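Local coordinates for protein L-talarate/Galactarate Dehydratase (Salmonella typhimurium, PDB 2PP0) that dehydrates L-talarate and galactarate to 5-keto-4-deoxy-D-glucarate with a magnesium cofactor, and also epimerises L-talarate to galactarate, at residues P43-A47 with K48-G52; F378-S381 with E382-R386; A5-D8 with A9-A13; E287-L291 with G292-D296. All coordinates share one frame; numbering follows the deposited sequence.

Interaction 1. Residues P43-A47 with K48-G52; sequences PVSDA and KVLTG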
loop_
_atom_site.group_PDB
_atom_site.type_symbol
_atom_site.label_atom_id
_atom_site.label_comp_id
_atom_site.label_asym_id
_atom_site.label_seq_id
_atom_site.Cartn_x
_atom_site.Cartn_y
_atom_site.Cartn_z
ATOM N N PRO B 43 15.423 -33.702 14.720
ATOM C CA PRO B 43 15.787 -33.343 13.344
ATOM C C PRO B 43 14.576 -33.362 12.421
ATOM O O PRO B 43 13.809 -34.324 12.403
ATOM C CB PRO B 43 16.817 -34.402 12.972
ATOM C CG PRO B 43 17.502 -34.660 14.293
ATOM C CD PRO B 43 16.326 -34.745 15.242
ATOM N N VAL B 44 14.412 -32.288 11.659
ATOM C CA VAL B 44 13.287 -32.162 10.743
ATOM C C VAL B 44 13.700 -32.357 9.292
ATOM O O VAL B 44 14.682 -31.773 8.827
ATOM C CB VAL B 44 12.631 -30.775 10.871
ATOM C CG1 VAL B 44 11.463 -30.666 9.912
ATOM C CG2 VAL B 44 12.180 -30.545 12.309
ATOM N N SER B 45 12.940 -33.174 8.572
ATOM C CA SER B 45 13.241 -33.414 7.174
ATOM C C SER B 45 11.985 -33.574 6.328
ATOM O O SER B 45 11.061 -34.306 6.692
ATOM C CB SER B 45 14.143 -34.651 7.031
ATOM O OG SER B 45 13.505 -35.823 7.500
ATOM N N ASP B 46 11.947 -32.851 5.213
ATOM C CA ASP B 46 10.835 -32.927 4.274
ATOM C C ASP B 46 11.354 -33.700 3.061
ATOM O O ASP B 46 12.377 -34.384 3.153
ATOM C CB ASP B 46 10.362 -31.524 3.854
ATOM C CG ASP B 46 11.510 -30.602 3.453
ATOM O OD1 ASP B 46 12.475 -31.060 2.808
ATOM O OD2 ASP B 46 11.441 -29.398 3.774
ATOM N N ALA B 47 10.672 -33.590 1.925
ATOM C CA ALA B 47 11.103 -34.306 0.727
ATOM C C ALA B 47 12.500 -33.904 0.241
ATOM O O ALA B 47 13.174 -34.684 -0.436
ATOM C CB ALA B 47 10.087 -34.108 -0.392
ATOM N N LYS B 48 12.933 -32.693 0.572
ATOM C CA LYS B 48 14.252 -32.220 0.151
ATOM C C LYS B 48 15.362 -33.081 0.751
ATOM O O LYS B 48 16.440 -33.221 0.167
ATOM C CB LYS B 48 14.450 -30.757 0.561
ATOM C CG LYS B 48 13.509 -29.788 -0.148
ATOM C CD LYS B 48 13.794 -28.338 0.226
ATOM C CE LYS B 48 13.202 -27.950 1.580
ATOM N NZ LYS B 48 13.814 -28.649 2.747
ATOM N N VAL B 49 15.088 -33.655 1.919
ATOM C CA VAL B 49 16.049 -34.509 2.601
ATOM C C VAL B 49 15.947 -35.948 2.091
ATOM O O VAL B 49 16.963 -36.591 1.836
ATOM C CB VAL B 49 15.816 -34.513 4.130
ATOM C CG1 VAL B 49 16.826 -35.435 4.812
ATOM C CG2 VAL B 49 15.922 -33.099 4.679
ATOM N N LEU B 50 14.720 -36.444 1.938
ATOM C CA LEU B 50 14.503 -37.810 1.465
ATOM C C LEU B 50 14.945 -38.055 0.025
ATOM O O LEU B 50 15.102 -39.201 -0.384
ATOM C CB LEU B 50 13.032 -38.208 1.628
ATOM C CG LEU B 50 12.647 -38.761 3.006
ATOM C CD1 LEU B 50 12.841 -37.690 4.072
ATOM C CD2 LEU B 50 11.203 -39.245 2.980
ATOM N N THR B 51 15.139 -36.986 -0.744
ATOM C CA THR B 51 15.591 -37.124 -2.126
ATOM C C THR B 51 17.102 -36.896 -2.189
ATOM O O THR B 51 17.712 -37.002 -3.255
ATOM C CB THR B 51 14.909 -36.108 -3.064
ATOM O OG1 THR B 51 15.236 -34.775 -2.647
ATOM C CG2 THR B 51 13.396 -36.308 -3.060
ATOM N N GLY B 52 17.688 -36.558 -1.042
ATOM C CA GLY B 52 19.122 -36.339 -0.963
ATOM C C GLY B 52 19.640 -34.938 -1.248
ATOM O O GLY B 52 20.850 -34.732 -1.276
#

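Interaction 2. Residues F378-S381 with E382-R386; sequences FTLS and EQARR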
loop_
_atom_site.group_PDB
_atom_site.type_symbol
_atom_site.label_atom_id
_atom_site.label_comp_id
_atom_site.label_asym_id
_atom_site.label_seq_id
_atom_site.Cartn_x
_atom_site.Cartn_y
_atom_site.Cartn_z
ATOM N N PHE B 378 4.468 -8.855 20.272
ATOM C CA PHE B 378 5.379 -9.801 20.907
ATOM C C PHE B 378 6.580 -9.089 21.502
ATOM O O PHE B 378 7.038 -8.084 20.963
ATOM C CB PHE B 378 5.882 -10.829 19.879
ATOM C CG PHE B 378 4.828 -11.806 19.412
ATOM C CD1 PHE B 378 4.409 -12.850 20.233
ATOM C CD2 PHE B 378 4.275 -11.697 18.139
ATOM C CE1 PHE B 378 3.458 -13.770 19.796
ATOM C CE2 PHE B 378 3.321 -12.614 17.688
ATOM C CZ PHE B 378 2.913 -13.653 18.518
ATOM N N THR B 379 7.080 -9.605 22.622
ATOM C CA THR B 379 8.270 -9.043 23.255
ATOM C C THR B 379 9.278 -10.186 23.358
ATOM O O THR B 379 8.898 -11.334 23.578
ATOM C CB THR B 379 7.987 -8.487 24.670
ATOM O OG1 THR B 379 7.522 -9.542 25.517
ATOM C CG2 THR B 379 6.945 -7.379 24.607
ATOM N N LEU B 380 10.554 -9.874 23.177
ATOM C CA LEU B 380 11.605 -10.886 23.241
ATOM C C LEU B 380 11.738 -11.485 24.636
ATOM O O LEU B 380 11.852 -10.763 25.627
ATOM C CB LEU B 380 12.938 -10.280 22.810
ATOM C CG LEU B 380 13.015 -9.840 21.346
ATOM C CD1 LEU B 380 14.322 -9.102 21.095
ATOM C CD2 LEU B 380 12.895 -11.061 20.437
ATOM N N SER B 381 11.724 -12.812 24.698
ATOM C CA SER B 381 11.834 -13.543 25.954
ATOM C C SER B 381 13.282 -13.644 26.406
ATOM O O SER B 381 14.202 -13.297 25.663
ATOM C CB SER B 381 11.309 -14.955 25.772
ATOM O OG SER B 381 12.231 -15.697 24.990
ATOM N N GLU B 382 13.478 -14.142 27.625
ATOM C CA GLU B 382 14.818 -14.309 28.170
ATOM C C GLU B 382 15.516 -15.416 27.390
ATOM O O GLU B 382 16.722 -15.356 27.162
ATOM C CB GLU B 382 14.745 -14.669 29.661
ATOM C CG GLU B 382 16.088 -14.969 30.319
ATOM C CD GLU B 382 17.120 -13.879 30.088
ATOM O OE1 GLU B 382 16.757 -12.685 30.129
ATOM O OE2 GLU B 382 18.306 -14.221 29.878
ATOM N N GLN B 383 14.745 -16.416 26.971
ATOM C CA GLN B 383 15.280 -17.537 26.208
ATOM C C GLN B 383 15.901 -17.087 24.880
ATOM O O GLN B 383 16.877 -17.680 24.413
ATOM C CB GLN B 383 14.180 -18.561 25.929
ATOM C CG GLN B 383 14.694 -19.833 25.278
ATOM C CD GLN B 383 15.710 -20.549 26.148
ATOM O OE1 GLN B 383 15.397 -20.971 27.259
ATOM N NE2 GLN B 383 16.936 -20.683 25.647
ATOM N N ALA B 384 15.327 -16.046 24.273
ATOM C CA ALA B 384 15.837 -15.516 23.014
ATOM C C ALA B 384 17.221 -14.923 23.255
ATOM O O ALA B 384 18.083 -14.948 22.375
ATOM C CB ALA B 384 14.894 -14.445 22.464
ATOM N N ARG B 385 17.428 -14.386 24.453
ATOM C CA ARG B 385 18.717 -13.801 24.798
ATOM C C ARG B 385 19.704 -14.934 25.042
ATOM O O ARG B 385 20.858 -14.859 24.629
ATOM C CB ARG B 385 18.594 -12.934 26.053
ATOM C CG ARG B 385 17.529 -11.842 25.957
ATOM C CD ARG B 385 17.772 -10.914 24.769
ATOM N NE ARG B 385 16.910 -9.738 24.826
ATOM C CZ ARG B 385 16.909 -8.756 23.927
ATOM N NH1 ARG B 385 17.723 -8.797 22.877
ATOM N NH2 ARG B 385 16.097 -7.720 24.088
ATOM N N ARG B 386 19.240 -15.983 25.715
ATOM C CA ARG B 386 20.076 -17.142 26.002
ATOM C C ARG B 386 20.565 -17.771 24.700
ATOM O O ARG B 386 21.685 -18.269 24.630
ATOM C CB ARG B 386 19.295 -18.199 26.791
ATOM C CG ARG B 386 19.411 -18.124 28.312
ATOM C CD ARG B 386 18.750 -19.359 28.933
ATOM N NE ARG B 386 19.213 -20.594 28.288
ATOM C CZ ARG B 386 18.662 -21.794 28.467
ATOM N NH1 ARG B 386 17.618 -21.931 29.278
ATOM N NH2 ARG B 386 19.142 -22.857 27.828
#

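Interaction 3. Residues A5-D8 with A9-A13; sequences ANSD and AVTYA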
loop_
_atom_site.group_PDB
_atom_site.type_symbol
_atom_site.label_atom_id
_atom_site.label_comp_id
_atom_site.label_asym_id
_atom_site.label_seq_id
_atom_site.Cartn_x
_atom_site.Cartn_y
_atom_site.Cartn_z
ATOM N N ALA B 5 -13.564 32.900 -4.002
ATOM C CA ALA B 5 -12.379 32.063 -3.855
ATOM C C ALA B 5 -11.334 32.341 -4.934
ATOM O O ALA B 5 -10.249 31.758 -4.913
ATOM C CB ALA B 5 -12.776 30.593 -3.884
ATOM N N ASN B 6 -11.656 33.227 -5.876
ATOM C CA ASN B 6 -10.722 33.562 -6.954
ATOM C C ASN B 6 -10.857 35.026 -7.375
ATOM O O ASN B 6 -11.694 35.758 -6.843
ATOM C CB ASN B 6 -10.966 32.654 -8.167
ATOM C CG ASN B 6 -12.115 33.133 -9.045
ATOM O OD1 ASN B 6 -13.090 33.714 -8.558
ATOM N ND2 ASN B 6 -12.009 32.875 -10.348
ATOM N N SER B 7 -10.028 35.442 -8.331
ATOM C CA SER B 7 -10.044 36.815 -8.840
ATOM C C SER B 7 -9.569 36.844 -10.291
ATOM O O SER B 7 -9.263 35.799 -10.872
ATOM C CB SER B 7 -9.129 37.704 -7.994
ATOM O OG SER B 7 -7.769 37.324 -8.140
ATOM N N ASP B 8 -9.500 38.040 -10.872
ATOM C CA ASP B 8 -9.047 38.189 -12.253
ATOM C C ASP B 8 -7.557 37.885 -12.383
ATOM O O ASP B 8 -7.074 37.553 -13.466
ATOM C CB ASP B 8 -9.316 39.606 -12.769
ATOM C CG ASP B 8 -10.796 39.910 -12.907
ATOM O OD1 ASP B 8 -11.578 38.971 -13.173
ATOM O OD2 ASP B 8 -11.176 41.095 -12.767
ATOM N N ALA B 9 -6.829 38.012 -11.280
ATOM C CA ALA B 9 -5.395 37.735 -11.285
ATOM C C ALA B 9 -5.148 36.403 -10.580
ATOM O O ALA B 9 -5.783 35.395 -10.892
ATOM C CB ALA B 9 -4.642 38.861 -10.579
ATOM N N VAL B 10 -4.223 36.405 -9.631
ATOM C CA VAL B 10 -3.904 35.207 -8.867
ATOM C C VAL B 10 -3.476 35.669 -7.479
ATOM O O VAL B 10 -2.788 36.683 -7.345
ATOM C CB VAL B 10 -2.756 34.404 -9.533
ATOM C CG1 VAL B 10 -1.515 35.271 -9.650
ATOM C CG2 VAL B 10 -2.460 33.145 -8.725
ATOM N N THR B 11 -3.890 34.942 -6.447
ATOM C CA THR B 11 -3.532 35.324 -5.086
ATOM C C THR B 11 -2.922 34.168 -4.304
ATOM O O THR B 11 -3.289 33.005 -4.488
ATOM C CB THR B 11 -4.759 35.853 -4.303
ATOM O OG1 THR B 11 -5.688 34.786 -4.083
ATOM C CG2 THR B 11 -5.450 36.961 -5.081
ATOM N N TYR B 12 -1.988 34.511 -3.425
ATOM C CA TYR B 12 -1.299 33.543 -2.591
ATOM C C TYR B 12 -1.472 33.895 -1.120
ATOM O O TYR B 12 -1.172 35.013 -0.698
ATOM C CB TYR B 12 0.188 33.520 -2.948
ATOM C CG TYR B 12 0.466 32.907 -4.301
ATOM C CD1 TYR B 12 0.590 31.524 -4.444
ATOM C CD2 TYR B 12 0.566 33.703 -5.442
ATOM C CE1 TYR B 12 0.805 30.947 -5.686
ATOM C CE2 TYR B 12 0.779 33.133 -6.695
ATOM C CZ TYR B 12 0.899 31.754 -6.807
ATOM O OH TYR B 12 1.113 31.174 -8.033
ATOM N N ALA B 13 -1.958 32.933 -0.346
ATOM C CA ALA B 13 -2.173 33.131 1.080
ATOM C C ALA B 13 -0.845 33.215 1.829
ATOM O O ALA B 13 0.230 33.210 1.225
ATOM C CB ALA B 13 -3.017 31.983 1.639
#

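Interaction 4. Residues E287-L291 with G292-D296; sequences EQLIL and GNASD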
loop_
_atom_site.group_PDB
_atom_site.type_symbol
_atom_site.label_atom_id
_atom_site.label_comp_id
_atom_site.label_asym_id
_atom_site.label_seq_id
_atom_site.Cartn_x
_atom_site.Cartn_y
_atom_site.Cartn_z
ATOM N N GLU B 287 6.574 -11.653 -8.680
ATOM C CA GLU B 287 5.895 -11.027 -9.806
ATOM C C GLU B 287 5.966 -11.896 -11.059
ATOM O O GLU B 287 4.977 -12.045 -11.772
ATOM C CB GLU B 287 6.506 -9.653 -10.091
ATOM C CG GLU B 287 5.889 -8.939 -11.277
ATOM C CD GLU B 287 6.509 -7.584 -11.505
ATOM O OE1 GLU B 287 7.751 -7.491 -11.490
ATOM O OE2 GLU B 287 5.759 -6.609 -11.704
ATOM N N GLN B 288 7.137 -12.465 -11.328
ATOM C CA GLN B 288 7.283 -13.321 -12.497
ATOM C C GLN B 288 6.368 -14.538 -12.387
ATOM O O GLN B 288 5.784 -14.966 -13.383
ATOM C CB GLN B 288 8.740 -13.767 -12.663
ATOM C CG GLN B 288 9.670 -12.647 -13.113
ATOM C CD GLN B 288 9.215 -11.996 -14.416
ATOM O OE1 GLN B 288 9.210 -12.629 -15.475
ATOM N NE2 GLN B 288 8.823 -10.723 -14.340
ATOM N N LEU B 289 6.230 -15.099 -11.187
ATOM C CA LEU B 289 5.359 -16.257 -11.037
ATOM C C LEU B 289 3.893 -15.868 -11.196
ATOM O O LEU B 289 3.115 -16.589 -11.828
ATOM C CB LEU B 289 5.577 -16.949 -9.685
ATOM C CG LEU B 289 6.514 -18.168 -9.746
ATOM C CD1 LEU B 289 7.964 -17.719 -9.844
ATOM C CD2 LEU B 289 6.298 -19.027 -8.517
ATOM N N ILE B 290 3.516 -14.725 -10.627
ATOM C CA ILE B 290 2.134 -14.263 -10.725
ATOM C C ILE B 290 1.760 -13.890 -12.165
ATOM O O ILE B 290 0.691 -14.262 -12.645
ATOM C CB ILE B 290 1.884 -13.065 -9.769
ATOM C CG1 ILE B 290 1.947 -13.553 -8.314
ATOM C CG2 ILE B 290 0.519 -12.445 -10.054
ATOM C CD1 ILE B 290 1.980 -12.441 -7.266
ATOM N N LEU B 291 2.635 -13.173 -12.864
ATOM C CA LEU B 291 2.349 -12.808 -14.249
ATOM C C LEU B 291 2.294 -14.056 -15.132
ATOM O O LEU B 291 1.677 -14.045 -16.199
ATOM C CB LEU B 291 3.408 -11.842 -14.782
ATOM C CG LEU B 291 3.444 -10.459 -14.132
ATOM C CD1 LEU B 291 4.532 -9.619 -14.781
ATOM C CD2 LEU B 291 2.078 -9.782 -14.282
ATOM N N GLY B 292 2.934 -15.130 -14.678
ATOM C CA GLY B 292 2.937 -16.371 -15.433
ATOM C C GLY B 292 1.816 -17.314 -15.035
ATOM O O GLY B 292 1.753 -18.448 -15.517
ATOM N N ASN B 293 0.931 -16.857 -14.152
ATOM C CA ASN B 293 -0.200 -17.672 -13.707
ATOM C C ASN B 293 0.238 -19.023 -13.137
ATOM O O ASN B 293 -0.396 -20.056 -13.366
ATOM C CB ASN B 293 -1.167 -17.872 -14.877
ATOM C CG ASN B 293 -1.769 -16.563 -15.357
ATOM O OD1 ASN B 293 -1.926 -16.337 -16.556
ATOM N ND2 ASN B 293 -2.113 -15.696 -14.419
ATOM N N ALA B 294 1.319 -18.994 -12.368
ATOM C CA ALA B 294 1.889 -20.194 -11.763
ATOM C C ALA B 294 1.042 -20.886 -10.699
ATOM O O ALA B 294 1.029 -22.117 -10.621
ATOM C CB ALA B 294 3.258 -19.859 -11.177
ATOM N N SER B 295 0.329 -20.118 -9.876
ATOM C CA SER B 295 -0.448 -20.738 -8.812
ATOM C C SER B 295 -1.747 -20.047 -8.402
ATOM O O SER B 295 -1.945 -18.857 -8.644
ATOM C CB SER B 295 0.438 -20.893 -7.571
ATOM O OG SER B 295 0.900 -19.622 -7.126
ATOM N N ASP B 296 -2.611 -20.828 -7.759
ATOM C CA ASP B 296 -3.908 -20.374 -7.265
ATOM C C ASP B 296 -3.726 -19.698 -5.905
ATOM O O ASP B 296 -4.468 -18.776 -5.548
ATOM C CB ASP B 296 -4.846 -21.580 -7.152
ATOM C CG ASP B 296 -5.007 -22.307 -8.478
ATOM O OD1 ASP B 296 -5.629 -21.730 -9.392
ATOM O OD2 ASP B 296 -4.499 -23.441 -8.611
#

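Interaction 1. Residues P43-A47 with K48-G52
Asp46 OD1 is gripped twice by Lys48. The lysine NZ approaches the syn lone pair of Asp46 OD1 at 2.8 Å. The backbone N of Lys48 reaches the same OD1, also at 2.8 Å, from the anti side and 29° out of the carboxylate plane. The second of these bonds makes Asp46 the N-cap of the short helix 47-50. NZ also meets the syn lone pair of Asp46 OD2 at 2.7 Å, so the ammonium straddles both oxygens in a forked salt bridge. The lysine chain must double back to do this, and it bends at chi3 and chi4 (-79° and 66°).

The carbonyls of Asp46 and Ala47 close the turn. Asp46 O accepts from Val49 N at 3.1 Å and weakly from Leu50 N. Leu50 CD1 lies 3.5 Å from the same Asp46 O. One residue on, Ala47 O takes the hydroxyl of Thr51 through OG1 at 3.0 Å. Gly52, with positive phi, ends the helix in a Schellman motif.

On the apolar side, Ser45 CB is pressed against the isopropyl group of Val49, 3.3 Å from CG2, which is tighter than usual.

Asp46, Ala47 and Lys48 bind substrate, and the Asp46 side chain is near Asn228 of the same site. Asp46 OD2 also bonds a glycerol, probably from the crystallisation liquor, and Lys48 NZ bonds Gln54 OE1. The cap and salt bridge together fix the carboxylate from two directions. They hold acid and ammonium side by side, consistent with a site that receives a polyhydroxy diacid.

Interaction 2. Residues F378-S381 with E382-R386
Leu380 lies just before the N-cap of helix 382-386 and crosses Arg385, the two side chains at about a right angle. Its CD1 sits 3.5 Å above one face of the Arg385 guanidinium plane, offset toward the rim. Arg385 NH2 is 3.7 Å from Leu380 CD1. The other methyl, Leu380 CD2, makes a looser apolar contact with Ala384 CB at 4.4 Å.

Next comes Ser381, the N-cap itself. Its OG stands between the backbone N and the carbonyl carbon (chi1 72°), which turns it over the first helical turn. There Ser381 OG accepts from Ala384 N at 3.2 Å. Ser381 O makes a second, weak bond to the same N-H. The hydroxyl is also bonded to Pro355 O, so it ties the helix start to the loop between strands 346-349 and 362-364.

Arg385 NH1 makes a salt bridge with Glu66 on strand 57-69, and Leu380 packs on Ile64 and Glu66 of that strand. The capped helix is thus fastened to the antiparallel sheet just before strand 388-395 joins it. The aliphatic base of Arg385 passes close to the cap, with CG 3.6 Å from Ser381 O.

Interaction 3. Residues A5-D8 with A9-A13
The flat groups beside the ST turn at Ser7 face the second subunit. The Tyr12 ring is stacked with His349 of the second subunit, and its OH bonds Ser186 there. The Asn6 amide bonds Thr42 O and the Asp8 carboxylate bonds Thr42 OG1, both of the second subunit.

The chain reverses between Ser7 and Thr11, and the bond of the ST turn is weak. Ser7 OG accepts from Ala9 N at 3.3 Å, with an N-H...acceptor angle of 138°. The hydroxyl can arch over the turn because OG lies between the backbone N and the carbonyl carbon of Ser7 (chi1 66°). The backbone curls tightly here, bringing Ser7 CA within 6.4 Å of Val10 CA.

The contact has little apolar content and forms no regular helix or strand. Ser7 meets Ala9 mainly at its backbone atoms, with Ala9 C 3.7 Å from Ser7 OG. Val10 turns its side chain away from residues 5-8.

The bend belongs to an extended N-terminal arm, far from the body of its own subunit. Its centre is about 53 Å from the centre of the chain. The arm probably depends on the partner subunit for its shape; residues on both sides of the turn meet it. Inside the bend, Thr11 turns its methyl inward, and CG2 comes to 3.9 Å from Ser7 OG.

Interaction 4. Residues E287-L291 with G292-D296
Leu289 lays its branch point against the methyl of Ala294, with CG 3.9 Å from Ala294 CB. The Leu289 CB and CD2 atoms are nearly as close, so the alanine methyl rests along one side of the leucine. This apolar pair brackets a Schellman motif, which ends helix 283-291 of the barrel domain.

The motif has both of its classic bonds. Ala294 N reaches back to Leu289 O at 3.0 Å and is nearly straight, with an N-H...acceptor angle of 165°. Inside it, Asn293 N bonds Ile290 O at 3.0 Å, the donor lying well above the carbonyl plane. Asn293 carries the positive phi (55°) that turns the chain out of the helix. Just before it, Gly292 N is shared weakly between Gln288 O and Leu289 O. Leu289 O thus takes one good bond and one weak one.

Helix 283-291 links strand 274-276 to strand 297-298. The contact therefore sits at the return of a beta-alpha-beta crossover of the TIM barrel. Leu289 also packs on Thr276 and on Ile260 of helix 260-269, while Ile290 turns to Leu317 of helix 308-320. The side chains of the magnesium ligands Glu252 and Glu278 are each about 10 Å from that of Leu289, so this is packing at some distance from the metal ligands. Ala294 CB also comes to 3.3 Å from Leu289 O.

From the N terminus, the chain makes interaction 3 first, then interactions 1, 4 and 2. Each joins consecutive residues, so each closes just one local turn. They lie in series; none nests in or crosses another. Interaction 3 bends the arm that reaches the second subunit, its centre about 73 Å from that of interaction 1. Interaction 1 holds a short helix, from cap to end, at the substrate site. Interaction 4 ends a helix of the barrel, with nearest atoms about 15 Å from interaction 1. Interaction 2 starts the last helix beside the antiparallel sheet, on the opposite side of the chain's centre from interaction 4.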